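Local atomic coordinates of sugar ABC transporter, periplasmic sugar-binding protein (Caulobacter crescentus, PDB entry 4IRX), a protein that binds myo-inositol in the periplasm, probably delivering it to an ABC transporter for uptake into the cell. Residues A[59-64]-A[86-91]; A[65-70]-A[260-265]. One frame throughout, in Å; residues are numbered along the deposited sequence.

Contact 1 (A[59-64]-A[86-91])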
loop_
_atom_site.group_PDB
_atom_site.type_symbol
_atom_site.label_atom_id
_atom_site.label_comp_id
_atom_site.label_asym_id
_atom_site.label_seq_id
_atom_site.Cartn_x
_atom_site.Cartn_y
_atom_site.Cartn_z
ATOM N N ALA A 59 -2.822 15.858 -19.120
ATOM C CA ALA A 59 -2.299 17.208 -19.093
ATOM C C ALA A 59 -0.774 17.230 -18.994
ATOM O O ALA A 59 -0.102 18.033 -19.656
ATOM C CB ALA A 59 -2.924 17.980 -17.959
ATOM N N ALA A 60 -0.224 16.339 -18.183
ATOM C CA ALA A 60 1.218 16.260 -18.049
ATOM C C ALA A 60 1.858 15.941 -19.397
ATOM O O ALA A 60 2.898 16.521 -19.745
ATOM C CB ALA A 60 1.590 15.222 -16.973
ATOM N N ALA A 61 1.231 15.052 -20.161
ATOM C CA ALA A 61 1.749 14.674 -21.480
ATOM C C ALA A 61 1.667 15.850 -22.447
ATOM O O ALA A 61 2.630 16.149 -23.148
ATOM C CB ALA A 61 0.987 13.491 -22.041
ATOM N N VAL A 62 0.526 16.532 -22.452
ATOM C CA VAL A 62 0.368 17.729 -23.297
ATOM C C VAL A 62 1.451 18.776 -23.015
ATOM O O VAL A 62 1.994 19.418 -23.945
ATOM C CB VAL A 62 -1.046 18.318 -23.131
ATOM C CG1 VAL A 62 -1.133 19.705 -23.736
ATOM C CG2 VAL A 62 -2.031 17.400 -23.821
ATOM N N GLN A 63 1.812 18.917 -21.742
ATOM C CA GLN A 63 2.780 19.926 -21.338
ATOM C C GLN A 63 4.234 19.452 -21.354
ATOM O O GLN A 63 5.120 20.184 -20.920
ATOM C CB GLN A 63 2.395 20.524 -19.996
ATOM C CG GLN A 63 1.023 21.241 -20.044
ATOM C CD GLN A 63 0.568 21.720 -18.678
ATOM O OE1 GLN A 63 1.387 22.014 -17.810
ATOM N NE2 GLN A 63 -0.749 21.771 -18.470
ATOM N N GLY A 64 4.486 18.252 -21.875
ATOM C CA GLY A 64 5.854 17.863 -22.168
ATOM C C GLY A 64 6.532 16.854 -21.266
ATOM O O GLY A 64 7.690 16.532 -21.477
ATOM N N VAL A 86 2.125 6.121 -23.382
ATOM C CA VAL A 86 3.212 5.407 -24.070
ATOM C C VAL A 86 3.197 5.650 -25.584
ATOM O O VAL A 86 4.240 5.932 -26.190
ATOM C CB VAL A 86 3.250 3.896 -23.703
ATOM C CG1 VAL A 86 4.076 3.098 -24.705
ATOM C CG2 VAL A 86 3.793 3.713 -22.283
ATOM N N GLU A 87 2.011 5.605 -26.173
ATOM C CA GLU A 87 1.853 5.880 -27.597
ATOM C C GLU A 87 2.296 7.295 -27.998
ATOM O O GLU A 87 2.745 7.505 -29.128
ATOM C CB GLU A 87 0.413 5.565 -28.029
ATOM C CG GLU A 87 0.154 4.061 -28.036
ATOM C CD GLU A 87 -1.305 3.679 -28.225
ATOM O OE1 GLU A 87 -2.150 4.574 -28.462
ATOM O OE2 GLU A 87 -1.601 2.466 -28.131
ATOM N N GLN A 88 2.200 8.246 -27.069
ATOM C CA GLN A 88 2.671 9.613 -27.276
ATOM C C GLN A 88 4.156 9.756 -26.973
ATOM O O GLN A 88 4.690 10.863 -27.046
ATOM C CB GLN A 88 1.977 10.572 -26.320
ATOM C CG GLN A 88 0.512 10.720 -26.487
ATOM C CD GLN A 88 -0.017 11.721 -25.506
ATOM O OE1 GLN A 88 0.481 12.843 -25.429
ATOM N NE2 GLN A 88 -1.002 11.314 -24.714
ATOM N N GLY A 89 4.811 8.672 -26.575
ATOM C CA GLY A 89 6.225 8.743 -26.243
ATOM C C GLY A 89 6.525 9.185 -24.815
ATOM O O GLY A 89 7.620 9.664 -24.528
ATOM N N VAL A 90 5.552 9.044 -23.916
ATOM C CA VAL A 90 5.794 9.310 -22.495
ATOM C C VAL A 90 5.995 7.984 -21.798
ATOM O O VAL A 90 5.125 7.095 -21.876
ATOM C CB VAL A 90 4.611 10.034 -21.871
ATOM C CG1 VAL A 90 4.871 10.323 -20.370
ATOM C CG2 VAL A 90 4.327 11.327 -22.625
ATOM N N ALA A 91 7.141 7.826 -21.143
ATOM C CA ALA A 91 7.404 6.589 -20.400
ATOM C C ALA A 91 6.610 6.608 -19.092
ATOM O O ALA A 91 6.502 7.636 -18.418
ATOM C CB ALA A 91 8.877 6.424 -20.127
#
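The carboxamide of Gln-88 meets one methyl group, CB of Ala-61, which comes in obliquely, raised well out of the amide plane and displaced beyond its outer O and N ends. Ala-61 CB lies 3.5 Å from Gln-88 OE1 and 4.0 Å from Gln-88 NE2, so the oxygen takes the closer van der Waals contact. The opposite face of the amide meets no atom of 59-64. With CG of Gln-88 anti to the carbonyl carbon and the chain extended beyond it (chi2 -178°), the amide reaches across to the last turn of helix 50-62. The same Ala-61 methyl has a second, purely apolar neighbour: Val-90 CG2 lies 4.0 Å from Ala-61 CB. Seen from that methyl, the directions to Gln-88 OE1 and Val-90 CG2 open at nearly a right angle, one neighbour polar and solvent-exposed, the other buried. Because Val-90 CG1 is anti to the backbone N (chi1 -180°), CG2 is the branch that meets Ala-61. Leu-85, on helix 79-87, touches both Ala-61 and Val-90 and extends the apolar side of the contact. Two helix ends thus meet beside the beta-sheet of an alpha/beta periplasmic binding protein domain, and both close in a Schellman motif with a glycine of positive phi. At the first, Gly-64 N bonds to Ala-61 O over 3.1 Å while Ala-65 N returns to Ala-60 O; at the second, Gly-89 N reaches Val-86 O over 2.8 Å. Past Gly-64 the chain runs on to strand 67-70, and past Gly-89 it passes through Val-90 into strand 91-95, each helix being the connection of a beta-alpha-beta crossover. Across the exit turns, Lys-66 NZ makes a weak hydrogen bond to Gly-89 O.

Contact 2 (A[65-70]-A[260-265])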
loop_
_atom_site.group_PDB
_atom_site.type_symbol
_atom_site.label_atom_id
_atom_site.label_comp_id
_atom_site.label_asym_id
_atom_site.label_seq_id
_atom_site.Cartn_x
_atom_site.Cartn_y
_atom_site.Cartn_z
ATOM N N ALA A 65 5.810 16.337 -20.278
ATOM C CA ALA A 65 6.366 15.281 -19.443
ATOM C C ALA A 65 6.836 14.118 -20.297
ATOM O O ALA A 65 6.129 13.700 -21.233
ATOM C CB ALA A 65 5.315 14.795 -18.433
ATOM N N LYS A 66 8.021 13.592 -19.992
ATOM C CA LYS A 66 8.544 12.458 -20.745
ATOM C C LYS A 66 8.622 11.192 -19.906
ATOM O O LYS A 66 8.716 10.090 -20.458
ATOM C CB LYS A 66 9.902 12.776 -21.403
ATOM C CG LYS A 66 9.886 13.994 -22.325
ATOM C CD LYS A 66 8.939 13.780 -23.492
ATOM C CE LYS A 66 9.504 12.821 -24.518
ATOM N NZ LYS A 66 8.565 12.644 -25.668
ATOM N N VAL A 67 8.595 11.343 -18.574
ATOM C CA VAL A 67 8.425 10.200 -17.671
ATOM C C VAL A 67 7.431 10.559 -16.598
ATOM O O VAL A 67 7.492 11.660 -16.029
ATOM C CB VAL A 67 9.743 9.779 -16.979
ATOM C CG1 VAL A 67 9.501 8.516 -16.165
ATOM C CG2 VAL A 67 10.842 9.565 -17.995
ATOM N N VAL A 68 6.496 9.652 -16.341
ATOM C CA VAL A 68 5.516 9.831 -15.278
ATOM C C VAL A 68 5.590 8.625 -14.366
ATOM O O VAL A 68 5.699 7.486 -14.842
ATOM C CB VAL A 68 4.082 10.005 -15.827
ATOM C CG1 VAL A 68 3.126 10.179 -14.684
ATOM C CG2 VAL A 68 4.013 11.236 -16.707
ATOM N N ILE A 69 5.605 8.869 -13.056
ATOM C CA ILE A 69 5.512 7.806 -12.059
ATOM C C ILE A 69 4.117 7.868 -11.504
ATOM O O ILE A 69 3.664 8.924 -11.105
ATOM C CB ILE A 69 6.529 8.016 -10.934
ATOM C CG1 ILE A 69 7.959 7.992 -11.504
ATOM C CG2 ILE A 69 6.354 6.990 -9.852
ATOM C CD1 ILE A 69 9.030 8.460 -10.495
ATOM N N VAL A 70 3.411 6.750 -11.531
ATOM C CA VAL A 70 2.005 6.759 -11.134
ATOM C C VAL A 70 1.675 5.671 -10.109
ATOM O O VAL A 70 2.078 4.511 -10.237
ATOM C CB VAL A 70 1.083 6.658 -12.384
ATOM C CG1 VAL A 70 1.438 5.455 -13.240
ATOM C CG2 VAL A 70 -0.394 6.636 -11.998
ATOM N N ARG A 260 14.912 7.031 -9.505
ATOM C CA ARG A 260 16.246 6.751 -10.062
ATOM C C ARG A 260 16.161 6.201 -11.472
ATOM O O ARG A 260 16.907 6.635 -12.355
ATOM C CB ARG A 260 17.041 5.808 -9.152
ATOM C CG ARG A 260 17.468 6.426 -7.839
ATOM C CD ARG A 260 17.788 5.351 -6.816
ATOM N NE ARG A 260 18.054 5.989 -5.541
ATOM C CZ ARG A 260 18.269 5.360 -4.403
ATOM N NH1 ARG A 260 18.212 4.034 -4.328
ATOM N NH2 ARG A 260 18.507 6.086 -3.307
ATOM N N GLN A 261 15.244 5.265 -11.690
ATOM C CA GLN A 261 15.006 4.778 -13.041
ATOM C C GLN A 261 14.527 5.892 -13.965
ATOM O O GLN A 261 14.989 5.984 -15.095
ATOM C CB GLN A 261 13.975 3.653 -13.022
ATOM C CG GLN A 261 14.446 2.347 -12.370
ATOM C CD GLN A 261 13.590 1.180 -12.823
ATOM O OE1 GLN A 261 13.202 1.120 -13.993
ATOM N NE2 GLN A 261 13.252 0.281 -11.911
ATOM N N ALA A 262 13.617 6.736 -13.490
ATOM C CA ALA A 262 13.132 7.845 -14.318
ATOM C C ALA A 262 14.269 8.769 -14.766
ATOM O O ALA A 262 14.310 9.188 -15.921
ATOM C CB ALA A 262 12.072 8.631 -13.557
ATOM N N VAL A 263 15.196 9.061 -13.858
ATOM C CA VAL A 263 16.282 9.970 -14.169
ATOM C C VAL A 263 17.247 9.336 -15.178
ATOM O O VAL A 263 17.717 10.001 -16.112
ATOM C CB VAL A 263 16.991 10.434 -12.879
ATOM C CG1 VAL A 263 18.301 11.127 -13.209
ATOM C CG2 VAL A 263 16.051 11.351 -12.097
ATOM N N ASP A 264 17.492 8.037 -15.046
ATOM C CA ASP A 264 18.329 7.339 -16.010
ATOM C C ASP A 264 17.634 7.245 -17.370
ATOM O O ASP A 264 18.288 7.349 -18.418
ATOM C CB ASP A 264 18.752 5.972 -15.465
ATOM C CG ASP A 264 19.970 6.066 -14.545
ATOM O OD1 ASP A 264 20.875 6.883 -14.836
ATOM O OD2 ASP A 264 20.027 5.329 -13.535
ATOM N N LYS A 265 16.312 7.106 -17.373
ATOM C CA LYS A 265 15.585 7.155 -18.644
ATOM C C LYS A 265 15.789 8.525 -19.314
ATOM O O LYS A 265 16.074 8.614 -20.533
ATOM C CB LYS A 265 14.094 6.920 -18.413
ATOM C CG LYS A 265 13.227 7.082 -19.660
ATOM C CD LYS A 265 13.305 5.829 -20.521
ATOM C CE LYS A 265 12.249 5.825 -21.596
ATOM N NZ LYS A 265 12.514 6.879 -22.600
#
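Val-67 presses both methyl branches onto helix 251-268, and this is the tight part of the contact. Its CG1 sits 3.7 Å from Ala-262 CB and 4.1 Å from Ala-262 CA, lying against the small side chain and the helix backbone behind it. Its other branch turns one helical turn further along: Val-67 CG2 comes within 3.8 Å of Lys-265 CG, the two side chains crossing obliquely. Lys-265 offers its aliphatic stem here because CG is anti to the backbone N (chi1 174°); the chain then bends at chi2 and again at chi4, and it also touches Ala-91 on the adjacent strand. Packing is looser at Ile-69, two residues along the strand on the same face, where CD1 is 4.3 Å from Ala-262 CB; Ile-69 also leans on Ala-258 and Leu-259 of the same helix. The solvent side begins at partly exposed Lys-265, whereas Val-67, Ile-69 and Ala-262 are buried. On the outer surface of the helix, Arg-260 forms a salt bridge with Glu-33 of helix 21-37. Strand 67-70 and the helix segment run nearly antiparallel, at 167° with their axes 9.1 Å apart. A helix packed in this way along an inner strand of a largely parallel sheet is the layered alpha/beta build of the Rossmann-like lobes of periplasmic binding proteins.

The two contacts, with centres 11 Å apart, alternate along the chain: 59-64 runs directly into 65-70, then come 86-91 and, much later, 260-265. Contact 1 ends at the start of strand 91-95 and contact 2 lies on strand 67-70; these neighbours in the sheet are joined by backbone bonds from Ala-91 to Lys-66 and Val-68. Contact 1 joins the ends of helices 50-62 and 79-87 over one face of this sheet; contact 2 packs helix 251-268 on the other, so local crossovers and a remote part of the chain build one lobe. The side chain of Ile-69 is about 13 Å from bound myo-inositol, and no residue of either contact lines the pocket.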